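Local coordinates for galacto-N-biose/lacto-N-biose I transporter substrate-binding protein (Bifidobacterium longum, PDB 2Z8F) that binds galacto-N-biose and lacto-N-biose type 1 disaccharide units as the solute-binding component of an ABC transporter, and here holds lacto-N-tetraose, at residues Met171-Asp176 / Asp214-Leu219; Ala159-Ala164 / Leu220-Ala225. One frame throughout, in Å; residues are numbered along the deposited sequence.

Contact 1. Residues Met171-Asp176 / Asp214-Leu219; sequences MSYQPD and DFYQQL. With GAL (beta-D-galactopyranose), chain C.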
loop_
_atom_site.group_PDB
_atom_site.type_symbol
_atom_site.label_atom_id
_atom_site.label_comp_id
_atom_site.label_asym_id
_atom_site.label_seq_id
_atom_site.Cartn_x
_atom_site.Cartn_y
_atom_site.Cartn_z
ATOM N N MET A 171 17.808 6.514 5.507
ATOM C CA MET A 171 16.467 6.127 5.919
ATOM C C MET A 171 15.579 7.360 6.057
ATOM O O MET A 171 16.057 8.465 6.360
ATOM C CB MET A 171 16.530 5.323 7.242
ATOM C CG MET A 171 15.224 4.634 7.677
ATOM S SD MET A 171 14.377 3.670 6.402
ATOM C CE MET A 171 15.578 2.415 6.092
ATOM N N SER A 172 14.299 7.174 5.778
ATOM C CA SER A 172 13.286 8.144 6.177
ATOM C C SER A 172 12.365 7.561 7.240
ATOM O O SER A 172 12.110 6.344 7.268
ATOM C CB SER A 172 12.480 8.644 4.986
ATOM O OG SER A 172 11.563 7.649 4.524
ATOM N N TYR A 173 11.937 8.421 8.152
ATOM C CA TYR A 173 10.880 8.119 9.103
ATOM C C TYR A 173 9.680 8.938 8.660
ATOM O O TYR A 173 9.771 10.173 8.635
ATOM C CB TYR A 173 11.330 8.554 10.497
ATOM C CG TYR A 173 10.319 8.377 11.596
ATOM C CD1 TYR A 173 10.072 7.118 12.139
ATOM C CD2 TYR A 173 9.634 9.474 12.141
ATOM C CE1 TYR A 173 9.153 6.956 13.175
ATOM C CE2 TYR A 173 8.724 9.318 13.197
ATOM C CZ TYR A 173 8.489 8.045 13.709
ATOM O OH TYR A 173 7.596 7.851 14.755
ATOM N N GLN A 174 8.579 8.261 8.336
ATOM C CA GLN A 174 7.429 8.894 7.706
ATOM C C GLN A 174 6.235 8.859 8.659
ATOM O O GLN A 174 5.411 7.924 8.623
ATOM C CB GLN A 174 7.112 8.183 6.383
ATOM C CG GLN A 174 8.244 8.286 5.376
ATOM C CD GLN A 174 8.007 7.494 4.125
ATOM O OE1 GLN A 174 6.879 7.116 3.829
ATOM N NE2 GLN A 174 9.074 7.238 3.378
ATOM N N PRO A 175 6.095 9.902 9.501
ATOM C CA PRO A 175 5.030 9.828 10.491
ATOM C C PRO A 175 3.624 9.752 9.906
ATOM O O PRO A 175 2.746 9.172 10.539
ATOM C CB PRO A 175 5.221 11.112 11.328
ATOM C CG PRO A 175 6.073 11.991 10.518
ATOM C CD PRO A 175 6.863 11.165 9.577
ATOM N N ASP A 176 3.401 10.336 8.720
ATOM C CA ASP A 176 2.099 10.288 8.043
ATOM C C ASP A 176 1.822 8.951 7.324
ATOM O O ASP A 176 0.778 8.789 6.691
ATOM C CB ASP A 176 1.940 11.443 7.031
ATOM C CG ASP A 176 3.034 11.477 5.959
ATOM O OD1 ASP A 176 4.107 10.863 6.132
ATOM O OD2 ASP A 176 2.839 12.153 4.911
ATOM N N ASP A 214 12.639 -0.322 17.789
ATOM C CA ASP A 214 14.039 -0.142 18.161
ATOM C C ASP A 214 14.869 0.405 16.999
ATOM O O ASP A 214 15.685 1.298 17.181
ATOM C CB ASP A 214 14.592 -1.488 18.639
ATOM C CG ASP A 214 16.014 -1.401 19.188
ATOM O OD1 ASP A 214 16.329 -0.489 19.995
ATOM O OD2 ASP A 214 16.828 -2.314 18.842
ATOM N N PHE A 215 14.605 -0.095 15.787
ATOM C CA PHE A 215 15.323 0.354 14.599
ATOM C C PHE A 215 15.090 1.853 14.398
ATOM O O PHE A 215 16.050 2.617 14.326
ATOM C CB PHE A 215 14.839 -0.432 13.391
ATOM C CG PHE A 215 15.508 -0.044 12.070
ATOM C CD1 PHE A 215 16.835 -0.405 11.801
ATOM C CD2 PHE A 215 14.796 0.670 11.105
ATOM C CE1 PHE A 215 17.438 -0.083 10.578
ATOM C CE2 PHE A 215 15.387 1.009 9.863
ATOM C CZ PHE A 215 16.707 0.635 9.607
ATOM N N TYR A 216 13.826 2.271 14.356
ATOM C CA TYR A 216 13.549 3.698 14.116
ATOM C C TYR A 216 13.971 4.558 15.300
ATOM O O TYR A 216 14.420 5.684 15.095
ATOM C CB TYR A 216 12.091 3.966 13.716
ATOM C CG TYR A 216 11.796 3.540 12.272
ATOM C CD1 TYR A 216 11.086 2.368 12.006
ATOM C CD2 TYR A 216 12.245 4.308 11.193
ATOM C CE1 TYR A 216 10.841 1.936 10.675
ATOM C CE2 TYR A 216 11.981 3.915 9.867
ATOM C CZ TYR A 216 11.280 2.738 9.615
ATOM O OH TYR A 216 11.026 2.344 8.301
ATOM N N GLN A 217 13.846 4.020 16.522
ATOM C CA GLN A 217 14.226 4.787 17.706
ATOM C C GLN A 217 15.708 5.134 17.648
ATOM O O GLN A 217 16.090 6.275 17.894
ATOM C CB GLN A 217 13.916 4.014 19.002
ATOM C CG GLN A 217 14.080 4.893 20.249
ATOM C CD GLN A 217 13.031 5.997 20.300
ATOM O OE1 GLN A 217 11.848 5.719 20.462
ATOM N NE2 GLN A 217 13.463 7.262 20.166
ATOM N N GLN A 218 16.545 4.130 17.363
ATOM C CA GLN A 218 17.992 4.341 17.304
ATOM C C GLN A 218 18.352 5.330 16.195
ATOM O O GLN A 218 19.194 6.194 16.409
ATOM C CB GLN A 218 18.760 3.036 17.117
ATOM C CG GLN A 218 18.678 2.119 18.323
ATOM C CD GLN A 218 19.688 0.984 18.282
ATOM O OE1 GLN A 218 19.346 -0.179 18.546
ATOM N NE2 GLN A 218 20.920 1.303 17.943
ATOM N N LEU A 219 17.707 5.199 15.031
ATOM C CA LEU A 219 17.871 6.186 13.948
ATOM C C LEU A 219 17.499 7.616 14.344
ATOM O O LEU A 219 18.265 8.566 14.095
ATOM C CB LEU A 219 17.128 5.754 12.686
ATOM C CG LEU A 219 17.711 4.504 12.010
ATOM C CD1 LEU A 219 16.775 4.046 10.902
ATOM C CD2 LEU A 219 19.144 4.691 11.460
HETATM C C1 GAL C . -2.969 8.652 5.425
HETATM C C2 GAL C . -3.198 7.708 4.233
HETATM C C3 GAL C . -2.130 7.818 3.153
HETATM C C4 GAL C . -1.870 9.283 2.786
HETATM C C5 GAL C . -1.615 10.094 4.060
HETATM C C6 GAL C . -1.452 11.587 3.781
HETATM O O2 GAL C . -3.247 6.399 4.739
HETATM O O3 GAL C . -2.652 7.013 2.093
HETATM O O4 GAL C . -3.052 9.750 2.190
HETATM O O5 GAL C . -2.698 9.949 4.945
HETATM O O6 GAL C . -1.229 12.230 5.041
HETATM O O HOH W 1 10.668 4.141 6.581
#
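A backbone oxygen set at an aromatic edge marks this contact: S172 O lies 3.6 Å from Y216 CE2, near the plane of the ring, and no direct hydrogen bond crosses between loop and helix. Instead, a water donates to S172 O over 2.7 Å and also bonds to the Y216 hydroxyl, serving both polar groups at once. M171 shows how one flexible side chain can unite several partners. With CG anti to the backbone N (chi1 -170°) and two further bends beyond it, CG reaches L219 CD1 at 3.6 Å, SD settles obliquely beside the Y216 ring as a Met-aromatic contact, and CE comes 4.0 Å from F215 CE2 at that ring's edge. An alanine here would take away CG, SD and CE, and would probably leave L219 and the edge of F215 without their partner from the loop, opening a gap beside Y216. Y173 meets Y216 obliquely, planes at 56°, with CD1 3.7 Å from Y216 CD2; its hydroxyl bonds to A378 O. Farther along the loop, D176 has its carboxylate held by backbone amides of R230 and W231; it belongs to the glycan pocket of this bacterial extracellular solute-binding protein.

Contact 2. Residues Ala159-Ala164 / Leu220-Ala225; sequences AAKTAA and LDAKAA
The carbonyl oxygen of L220 is gripped twice by K223, the residue whose own carbonyl meets A164 across the contact. K223 N donates at 3.0 Å to L220 O, and K223 NZ curls back to the same atom at 3.1 Å, the two donors arriving from opposite faces of the carbonyl plane. The backbone bond belongs to a Schellman motif that ends helix 207-221: K223 takes a positive phi of 53°, and A224 N probably completes the pattern by bonding to L219 O. This turn illustrates how a helix terminus can redirect the chain against a neighbouring helix. It presents A222 and A224 to helix 153-165, where alanines allow close approach. A224 CB sits near two methyls one helical turn apart, 3.9 Å from A164 CB and 4.2 Å from A160 CB. On the more exposed side, K161 sends CG beside its backbone N (chi1 -74°) and then runs extended, laying its aliphatic chain alongside A222, whose CB lies 3.9 Å from both K161 CG and K161 CE. I170 also touches A160, which is among the buried residues. No direct hydrogen bond spans the two segments; one water donates to both backbones, 2.9 Å from A160 O and 2.7 Å from A224 O.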
loop_
_atom_site.group_PDB
_atom_site.type_symbol
_atom_site.label_atom_id
_atom_site.label_comp_id
_atom_site.label_asym_id
_atom_site.label_seq_id
_atom_site.Cartn_x
_atom_site.Cartn_y
_atom_site.Cartn_z
ATOM N N ALA A 159 26.009 2.396 9.516
ATOM C CA ALA A 159 26.123 3.018 8.191
ATOM C C ALA A 159 25.319 4.297 8.162
ATOM O O ALA A 159 25.748 5.308 7.579
ATOM C CB ALA A 159 25.652 2.060 7.114
ATOM N N ALA A 160 24.156 4.278 8.818
ATOM C CA ALA A 160 23.277 5.447 8.811
ATOM C C ALA A 160 23.894 6.634 9.553
ATOM O O ALA A 160 23.712 7.797 9.163
ATOM C CB ALA A 160 21.945 5.083 9.407
ATOM N N LYS A 161 24.610 6.350 10.637
ATOM C CA LYS A 161 25.305 7.394 11.392
ATOM C C LYS A 161 26.428 8.011 10.563
ATOM O O LYS A 161 26.596 9.232 10.576
ATOM C CB LYS A 161 25.843 6.849 12.712
ATOM C CG LYS A 161 24.767 6.605 13.783
ATOM C CD LYS A 161 25.342 5.696 14.904
ATOM C CE LYS A 161 24.277 5.393 15.955
ATOM N NZ LYS A 161 24.747 4.437 17.024
ATOM N N THR A 162 27.154 7.165 9.830
ATOM C CA THR A 162 28.200 7.624 8.897
ATOM C C THR A 162 27.594 8.565 7.874
ATOM O O THR A 162 28.143 9.646 7.621
ATOM C CB THR A 162 28.908 6.444 8.184
ATOM O OG1 THR A 162 29.571 5.623 9.159
ATOM C CG2 THR A 162 29.944 6.959 7.200
ATOM N N ALA A 163 26.460 8.164 7.292
ATOM C CA ALA A 163 25.777 9.002 6.298
ATOM C C ALA A 163 25.337 10.343 6.884
ATOM O O ALA A 163 25.504 11.396 6.258
ATOM C CB ALA A 163 24.582 8.257 5.685
ATOM N N ALA A 164 24.770 10.294 8.090
ATOM C CA ALA A 164 24.207 11.479 8.743
ATOM C C ALA A 164 25.298 12.509 9.057
ATOM O O ALA A 164 25.064 13.726 8.956
ATOM C CB ALA A 164 23.464 11.069 10.009
ATOM N N LEU A 220 16.344 7.780 14.980
ATOM C CA LEU A 220 15.880 9.110 15.393
ATOM C C LEU A 220 16.774 9.695 16.485
ATOM O O LEU A 220 17.086 10.881 16.455
ATOM C CB LEU A 220 14.422 9.072 15.868
ATOM C CG LEU A 220 13.392 8.804 14.781
ATOM C CD1 LEU A 220 12.021 8.634 15.407
ATOM C CD2 LEU A 220 13.383 9.941 13.736
ATOM N N ASP A 221 17.202 8.871 17.429
ATOM C CA ASP A 221 18.060 9.349 18.507
ATOM C C ASP A 221 19.380 9.848 17.929
ATOM O O ASP A 221 19.981 10.773 18.465
ATOM C CB ASP A 221 18.333 8.222 19.518
ATOM C CG ASP A 221 17.127 7.913 20.407
ATOM O OD1 ASP A 221 16.148 8.691 20.405
ATOM O OD2 ASP A 221 17.178 6.881 21.133
ATOM N N ALA A 222 19.828 9.213 16.843
ATOM C CA ALA A 222 21.108 9.509 16.222
ATOM C C ALA A 222 20.949 10.583 15.161
ATOM O O ALA A 222 21.929 10.953 14.506
ATOM C CB ALA A 222 21.703 8.251 15.621
ATOM N N LYS A 223 19.728 11.096 15.010
ATOM C CA LYS A 223 19.435 12.113 14.004
ATOM C C LYS A 223 19.911 11.643 12.635
ATOM O O LYS A 223 20.556 12.393 11.870
ATOM C CB LYS A 223 20.073 13.460 14.407
ATOM C CG LYS A 223 19.222 14.286 15.340
ATOM C CD LYS A 223 19.045 13.654 16.697
ATOM C CE LYS A 223 17.706 14.080 17.309
ATOM N NZ LYS A 223 17.358 13.222 18.469
ATOM N N ALA A 224 19.582 10.381 12.331
ATOM C CA ALA A 224 20.090 9.672 11.149
ATOM C C ALA A 224 18.973 9.173 10.229
ATOM O O ALA A 224 19.190 8.318 9.366
ATOM C CB ALA A 224 21.014 8.507 11.589
ATOM N N ALA A 225 17.769 9.701 10.414
ATOM C CA ALA A 225 16.694 9.496 9.450
ATOM C C ALA A 225 15.989 10.825 9.234
ATOM O O ALA A 225 15.833 11.606 10.194
ATOM C CB ALA A 225 15.711 8.467 9.960
HETATM O O HOH W 2 21.278 8.011 7.605
#

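Followed from the N terminus, the chain enters helix 153-165, which supplies the first side of contact 2, and then the loop 171-176, which opens contact 1. It next passes through helix 178-187 and a two-stranded hairpin before helix 207-221 returns to close contact 1 with residues 214-219. Its end and the turn beyond, 220-225, close contact 2, so that contact 1 is nested inside the larger loop. The two centres lie about 10 Å apart, and L219 CD2 packs 3.5 Å from A160 CB between them. Helix 207-221 is thus the shared element, tied along one length to the loop that carries D176 of the glycan pocket and at its end to helix 153-165.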